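Local coordinates for protein allergen Aed a 2 (Aedes aegypti, PDB 3DXL) that binds and sequesters host biogenic amines and leukotrienes in two separate pockets, helping female mosquitoes to feed on vertebrate blood, at residues Met9-Asn20 and Cys49-Thr58. Residues are numbered along the deposited sequence; the frame is centred on the assembly and turned at random.
Sequences MLFIFTRCMEDN and CFGKCVLVRT
Helices 9-20 and 49-58 run roughly antiparallel, their axes 147° apart and 8.9 Å distant at closest approach, and Cys16 and Cys53 staple them together in the N-terminal, lipid-binding domain, one of two with the odorant-binding-protein fold. The SG atoms of the two cysteines are joined at 2.1 Å. Cys53 SG lies anti to its own backbone N (chi1 179°), which carries it across to Cys16, a small knob seated among Phe50, Cys53, Val54 and Arg57. Cys49, one turn before Cys53, is bonded to Cys106, tying the same helix to helix 106-119.

Apolar residues fill one flank of the disulfide. Phe50 turns its ring edge to the Cys16 backbone, while the unbranched chain of Met17 runs alongside, and in the conformer described its SD lies 5.2 Å from the centre of the Phe50 ring, obliquely placed, in a Met-aromatic contact. Branched Val54 spreads its methyls, CG2 against Cys16 CB and CG1 in the plane of the Phe13 ring at its edge; Phe13 also meets Trp37, a leukotriene-binding residue.

Arg57 suits the other flank because its long aliphatic part slides past Ile12, with CB 3.8 Å from Ile12 CG2. Its guanidinium stands almost perpendicular to that of Arg15, which forms a salt bridge with Glu210. Arg15 NH1 and Arg57 NH2 come within 3.6 Å, and one water set to the side of the pair accepts from both, at 3.0 Å from Arg15 NH1 and, more weakly, at 2.9 Å from Arg57 NH2.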
ATOM      1  N   MET A   9       3.290   4.265   4.892  1.00  9.21           N
ATOM      2  CA  MET A   9       4.698   4.392   4.522  1.00  8.93           C
ATOM      3  C   MET A   9       5.347   3.030   4.316  1.00  9.01           C
ATOM      4  O   MET A   9       6.123   2.853   3.383  1.00  8.86           O
ATOM      5  CB  MET A   9       5.478   5.240   5.530  1.00  9.33           C
ATOM      6  CG  MET A   9       5.012   6.686   5.578  1.00 10.41           C
ATOM      7  SD  MET A   9       4.954   7.514   3.958  1.00 11.78           S
ATOM      8  CE  MET A   9       6.590   7.212   3.324  1.00 12.86           C
ATOM      9  N   LEU A  10       4.986   2.056   5.150  1.00  8.86           N
ATOM     10  CA  LEU A  10       5.512   0.710   4.970  1.00  8.82           C
ATOM     11  C   LEU A  10       5.083   0.172   3.603  1.00  8.54           C
ATOM     12  O   LEU A  10       5.876  -0.449   2.884  1.00  9.08           O
ATOM     13  CB  LEU A  10       5.048  -0.229   6.088  1.00  9.51           C
ATOM     14  CG  LEU A  10       5.617  -1.649   6.049  1.00 10.24           C
ATOM     15  CD1 LEU A  10       7.147  -1.688   6.265  1.00 10.96           C
ATOM     16  CD2 LEU A  10       4.901  -2.494   7.078  1.00 11.16           C
ATOM     17  N   PHE A  11       3.822   0.409   3.234  1.00  8.49           N
ATOM     18  CA  PHE A  11       3.346  -0.009   1.928  1.00  8.43           C
ATOM     19  C   PHE A  11       4.181   0.630   0.813  1.00  8.78           C
ATOM     20  O   PHE A  11       4.601  -0.054  -0.118  1.00  8.97           O
ATOM     21  CB  PHE A  11       1.871   0.322   1.735  1.00  9.02           C
ATOM     22  CG  PHE A  11       1.359  -0.111   0.405  1.00  9.84           C
ATOM     23  CD1 PHE A  11       1.033  -1.445   0.178  1.00 10.83           C
ATOM     24  CD2 PHE A  11       1.263   0.792  -0.641  1.00 11.17           C
ATOM     25  CE1 PHE A  11       0.599  -1.868  -1.078  1.00 11.93           C
ATOM     26  CE2 PHE A  11       0.826   0.384  -1.897  1.00 12.15           C
ATOM     27  CZ  PHE A  11       0.491  -0.952  -2.113  1.00 11.81           C
ATOM     28  N   ILE A  12       4.390   1.940   0.898  1.00  9.08           N
ATOM     29  CA  ILE A  12       5.186   2.650  -0.104  1.00  9.41           C
ATOM     30  C   ILE A  12       6.603   2.092  -0.215  1.00  9.11           C
ATOM     31  O   ILE A  12       7.063   1.757  -1.306  1.00  9.36           O
ATOM     32  CB  ILE A  12       5.218   4.179   0.174  1.00  9.44           C
ATOM     33  CG1 ILE A  12       3.847   4.790  -0.125  1.00 10.11           C
ATOM     34  CG2 ILE A  12       6.325   4.857  -0.650  1.00  9.69           C
ATOM     35  CD1 ILE A  12       3.667   6.219   0.366  1.00 10.12           C
ATOM     36  N   PHE A  13       7.294   1.978   0.916  1.00  9.32           N
ATOM     37  CA  PHE A  13       8.678   1.540   0.855  1.00  9.64           C
ATOM     38  C   PHE A  13       8.778   0.126   0.279  1.00  9.42           C
ATOM     39  O   PHE A  13       9.596  -0.150  -0.599  1.00  9.55           O
ATOM     40  CB  PHE A  13       9.364   1.593   2.229  1.00 10.72           C
ATOM     41  CG  PHE A  13       9.373   2.969   2.885  1.00 11.86           C
ATOM     42  CD1 PHE A  13       9.552   4.127   2.141  1.00 12.34           C
ATOM     43  CD2 PHE A  13       9.190   3.080   4.259  1.00 13.30           C
ATOM     44  CE1 PHE A  13       9.564   5.378   2.768  1.00 13.58           C
ATOM     45  CE2 PHE A  13       9.197   4.324   4.889  1.00 14.73           C
ATOM     46  CZ  PHE A  13       9.378   5.460   4.139  1.00 14.06           C
ATOM     47  N   THR A  14       7.944  -0.779   0.789  1.00  9.20           N
ATOM     48  CA  THR A  14       8.018  -2.167   0.340  1.00  9.36           C
ATOM     49  C   THR A  14       7.588  -2.350  -1.112  1.00  8.66           C
ATOM     50  O   THR A  14       8.212  -3.135  -1.830  1.00  9.10           O
ATOM     51  CB  THR A  14       7.266  -3.137   1.280  1.00  8.87           C
ATOM     52  OG1 THR A  14       5.892  -2.753   1.379  1.00  9.34           O
ATOM     53  CG2 THR A  14       7.918  -3.147   2.659  1.00 10.25           C
ATOM     54  N   ARG A  15       6.550  -1.630  -1.550  1.00  9.18           N
ATOM     55  CA  ARG A  15       6.141  -1.677  -2.954  1.00  9.08           C
ATOM     56  C   ARG A  15       7.267  -1.178  -3.863  1.00  9.13           C
ATOM     57  O   ARG A  15       7.586  -1.795  -4.877  1.00  8.99           O
ATOM     58  CB  ARG A  15       4.853  -0.882  -3.197  1.00  9.35           C
ATOM     59  CG  ARG A  15       4.469  -0.690  -4.666  1.00  9.37           C
ATOM     60  CD  ARG A  15       4.248  -2.005  -5.437  1.00 10.55           C
ATOM     61  NE  ARG A  15       3.202  -2.846  -4.852  1.00  9.66           N
ATOM     62  CZ  ARG A  15       1.904  -2.701  -5.095  1.00  9.57           C
ATOM     63  NH1 ARG A  15       1.462  -1.767  -5.932  1.00  9.91           N
ATOM     64  NH2 ARG A  15       1.039  -3.510  -4.498  1.00  8.73           N
ATOM     65  N   CYS A  16       7.880  -0.062  -3.489  1.00  9.31           N
ATOM     66  CA  CYS A  16       8.942   0.497  -4.305  1.00  9.40           C
ATOM     67  C   CYS A  16      10.167  -0.419  -4.342  1.00  9.09           C
ATOM     68  O   CYS A  16      10.813  -0.542  -5.386  1.00  9.29           O
ATOM     69  CB  CYS A  16       9.286   1.892  -3.805  1.00  9.61           C
ATOM     70  SG  CYS A  16       7.989   3.093  -4.184  1.00 11.08           S
ATOM     71  N   MET A  17      10.462  -1.105  -3.234  1.00  9.16           N
ATOM     72  CA  MET A  17      11.547  -2.079  -3.248  0.50  9.47           C
ATOM     73  C   MET A  17      11.187  -3.284  -4.109  1.00  9.69           C
ATOM     74  O   MET A  17      12.008  -3.748  -4.900  1.00  9.86           O
ATOM     75  CB  MET A  17      11.935  -2.510  -1.839  0.50  9.50           C
ATOM     76  CG  MET A  17      12.689  -1.425  -1.102  0.50  9.94           C
ATOM     77  SD  MET A  17      13.443  -1.990   0.420  0.50  9.58           S
ATOM     78  CE  MET A  17      11.983  -2.080   1.458  0.50  9.61           C
ATOM     79  N   GLU A  18       9.948  -3.777  -3.983  1.00  9.62           N
ATOM     80  CA  GLU A  18       9.508  -4.919  -4.791  1.00  9.96           C
ATOM     81  C   GLU A  18       9.673  -4.631  -6.284  1.00  9.95           C
ATOM     82  O   GLU A  18      10.125  -5.487  -7.046  1.00 10.30           O
ATOM     83  CB  GLU A  18       8.064  -5.290  -4.450  1.00 10.36           C
ATOM     84  CG  GLU A  18       7.621  -6.606  -5.097  1.00 10.14           C
ATOM     85  CD  GLU A  18       6.251  -7.060  -4.647  1.00 10.76           C
ATOM     86  OE1 GLU A  18       5.937  -6.960  -3.449  1.00 11.07           O
ATOM     87  OE2 GLU A  18       5.489  -7.556  -5.495  1.00 13.60           O
ATOM     88  N   ASP A  19       9.334  -3.407  -6.681  1.00  9.96           N
ATOM     89  CA  ASP A  19       9.373  -3.040  -8.089  1.00 10.67           C
ATOM     90  C   ASP A  19      10.765  -2.697  -8.630  1.00 10.31           C
ATOM     91  O   ASP A  19      10.958  -2.660  -9.849  1.00 11.47           O
ATOM     92  CB  ASP A  19       8.421  -1.876  -8.350  1.00 11.16           C
ATOM     93  CG  ASP A  19       6.965  -2.297  -8.333  1.00 12.40           C
ATOM     94  OD1 ASP A  19       6.674  -3.513  -8.388  1.00 13.19           O
ATOM     95  OD2 ASP A  19       6.116  -1.393  -8.273  1.00 13.73           O
ATOM     96  N   ASN A  20      11.724  -2.423  -7.742  1.00  9.98           N
ATOM     97  CA  ASN A  20      13.006  -1.873  -8.182  1.00 10.42           C
ATOM     98  C   ASN A  20      14.254  -2.632  -7.778  1.00 10.76           C
ATOM     99  O   ASN A  20      15.318  -2.410  -8.357  1.00 11.28           O
ATOM    100  CB  ASN A  20      13.100  -0.396  -7.803  1.00 10.74           C
ATOM    101  CG  ASN A  20      12.108   0.442  -8.562  1.00 11.37           C
ATOM    102  OD1 ASN A  20      12.272   0.677  -9.763  1.00 13.13           O
ATOM    103  ND2 ASN A  20      11.051   0.869  -7.886  1.00 11.23           N
ATOM    104  N   CYS A  49      15.673   4.450  -9.506  1.00 11.28           N
ATOM    105  CA  CYS A  49      14.241   4.271  -9.718  1.00 11.44           C
ATOM    106  C   CYS A  49      13.499   3.946  -8.433  1.00 10.78           C
ATOM    107  O   CYS A  49      12.353   4.353  -8.272  1.00 10.62           O
ATOM    108  CB  CYS A  49      13.960   3.222 -10.792  1.00 11.88           C
ATOM    109  SG  CYS A  49      14.315   3.816 -12.466  1.00 15.55           S
ATOM    110  N   PHE A  50      14.150   3.228  -7.519  1.00 10.56           N
ATOM    111  CA  PHE A  50      13.592   3.032  -6.176  1.00 10.26           C
ATOM    112  C   PHE A  50      13.326   4.389  -5.512  1.00 10.31           C
ATOM    113  O   PHE A  50      12.240   4.645  -4.989  1.00 10.61           O
ATOM    114  CB  PHE A  50      14.539   2.203  -5.299  1.00 10.67           C
ATOM    115  CG  PHE A  50      14.207   2.260  -3.828  1.00  9.68           C
ATOM    116  CD1 PHE A  50      13.015   1.723  -3.344  1.00  9.90           C
ATOM    117  CD2 PHE A  50      15.082   2.857  -2.915  1.00 10.64           C
ATOM    118  CE1 PHE A  50      12.694   1.798  -1.993  1.00 10.39           C
ATOM    119  CE2 PHE A  50      14.771   2.916  -1.558  1.00 12.14           C
ATOM    120  CZ  PHE A  50      13.571   2.388  -1.097  1.00 11.37           C
ATOM    121  N   GLY A  51      14.331   5.263  -5.522  1.00 10.29           N
ATOM    122  CA  GLY A  51      14.199   6.576  -4.902  1.00 10.81           C
ATOM    123  C   GLY A  51      13.100   7.392  -5.550  1.00 10.83           C
ATOM    124  O   GLY A  51      12.282   7.990  -4.863  1.00 10.98           O
ATOM    125  N   LYS A  52      13.071   7.418  -6.880  1.00 11.28           N
ATOM    126  CA  LYS A  52      12.012   8.137  -7.583  1.00 12.77           C
ATOM    127  C   LYS A  52      10.638   7.588  -7.193  1.00 12.17           C
ATOM    128  O   LYS A  52       9.704   8.347  -6.961  1.00 12.02           O
ATOM    129  CB  LYS A  52      12.196   8.088  -9.105  1.00 13.03           C
ATOM    130  CG  LYS A  52      11.092   8.822  -9.867  1.00 14.16           C
ATOM    131  CD  LYS A  52      11.076   8.502 -11.360  1.00 16.10           C
ATOM    132  CE  LYS A  52       9.691   8.777 -11.960  1.00 19.48           C
ATOM    133  NZ  LYS A  52       9.633   8.596 -13.434  1.00 22.08           N
ATOM    134  N   CYS A  53      10.519   6.261  -7.132  1.00 11.81           N
ATOM    135  CA  CYS A  53       9.259   5.611  -6.753  1.00 11.58           C
ATOM    136  C   CYS A  53       8.747   6.109  -5.404  1.00 10.78           C
ATOM    137  O   CYS A  53       7.575   6.466  -5.265  1.00 10.93           O
ATOM    138  CB  CYS A  53       9.451   4.092  -6.724  1.00 11.91           C
ATOM    139  SG  CYS A  53       8.006   3.097  -6.253  1.00 13.46           S
ATOM    140  N   VAL A  54       9.630   6.134  -4.410  1.00 10.50           N
ATOM    141  CA  VAL A  54       9.239   6.572  -3.081  1.00 11.08           C
ATOM    142  C   VAL A  54       8.829   8.045  -3.096  1.00 11.04           C
ATOM    143  O   VAL A  54       7.825   8.436  -2.503  1.00 11.19           O
ATOM    144  CB  VAL A  54      10.374   6.335  -2.057  1.00 10.79           C
ATOM    145  CG1 VAL A  54      10.044   6.953  -0.702  1.00 12.77           C
ATOM    146  CG2 VAL A  54      10.670   4.849  -1.901  1.00 11.69           C
ATOM    147  N   LEU A  55       9.610   8.865  -3.791  1.00 10.56           N
ATOM    148  CA  LEU A  55       9.317  10.294  -3.874  1.00 11.20           C
ATOM    149  C   LEU A  55       7.982  10.583  -4.562  1.00 11.18           C
ATOM    150  O   LEU A  55       7.254  11.495  -4.168  1.00 11.47           O
ATOM    151  CB  LEU A  55      10.461  11.026  -4.581  1.00 11.45           C
ATOM    152  CG  LEU A  55      11.779  11.041  -3.799  1.00 11.63           C
ATOM    153  CD1 LEU A  55      12.947  11.412  -4.697  1.00 13.03           C
ATOM    154  CD2 LEU A  55      11.714  11.966  -2.579  1.00 12.49           C
ATOM    155  N   VAL A  56       7.661   9.802  -5.586  1.00 11.43           N
ATOM    156  CA  VAL A  56       6.395   9.962  -6.298  1.00 11.72           C
ATOM    157  C   VAL A  56       5.211   9.515  -5.439  1.00 11.77           C
ATOM    158  O   VAL A  56       4.213  10.226  -5.335  1.00 12.26           O
ATOM    159  CB  VAL A  56       6.422   9.242  -7.658  1.00 11.87           C
ATOM    160  CG1 VAL A  56       5.038   9.205  -8.296  1.00 12.57           C
ATOM    161  CG2 VAL A  56       7.412   9.942  -8.581  1.00 11.74           C
ATOM    162  N   ARG A  57       5.331   8.356  -4.799  1.00 11.57           N
ATOM    163  CA  ARG A  57       4.214   7.865  -3.978  1.00 12.04           C
ATOM    164  C   ARG A  57       3.944   8.746  -2.756  1.00 12.18           C
ATOM    165  O   ARG A  57       2.807   8.875  -2.309  1.00 12.47           O
ATOM    166  CB  ARG A  57       4.413   6.399  -3.573  1.00 12.37           C
ATOM    167  CG  ARG A  57       4.141   5.411  -4.702  1.00 14.01           C
ATOM    168  CD  ARG A  57       4.065   3.987  -4.169  1.00 15.38           C
ATOM    169  NE  ARG A  57       3.533   3.064  -5.170  1.00 18.05           N
ATOM    170  CZ  ARG A  57       2.262   2.671  -5.257  1.00 18.58           C
ATOM    171  NH1 ARG A  57       1.353   3.072  -4.376  1.00 19.73           N
ATOM    172  NH2 ARG A  57       1.904   1.834  -6.217  1.00 19.80           N
ATOM    173  N   THR A  58       4.986   9.394  -2.237  1.00 12.11           N
ATOM    174  CA  THR A  58       4.802  10.273  -1.078  0.50 12.21           C
ATOM    175  C   THR A  58       4.345  11.655  -1.496  1.00 12.44           C
ATOM    176  O   THR A  58       3.787  12.391  -0.688  1.00 13.03           O
ATOM    177  CB  THR A  58       6.072  10.430  -0.236  0.50 12.14           C
ATOM    178  OG1 THR A  58       7.142  10.902  -1.065  0.50 11.77           O
ATOM    179  CG2 THR A  58       6.440   9.113   0.411  0.50 11.80           C
TER
HETATM  180  O   HOH W   1       2.364  -0.113  -8.275  1.00 20.61           O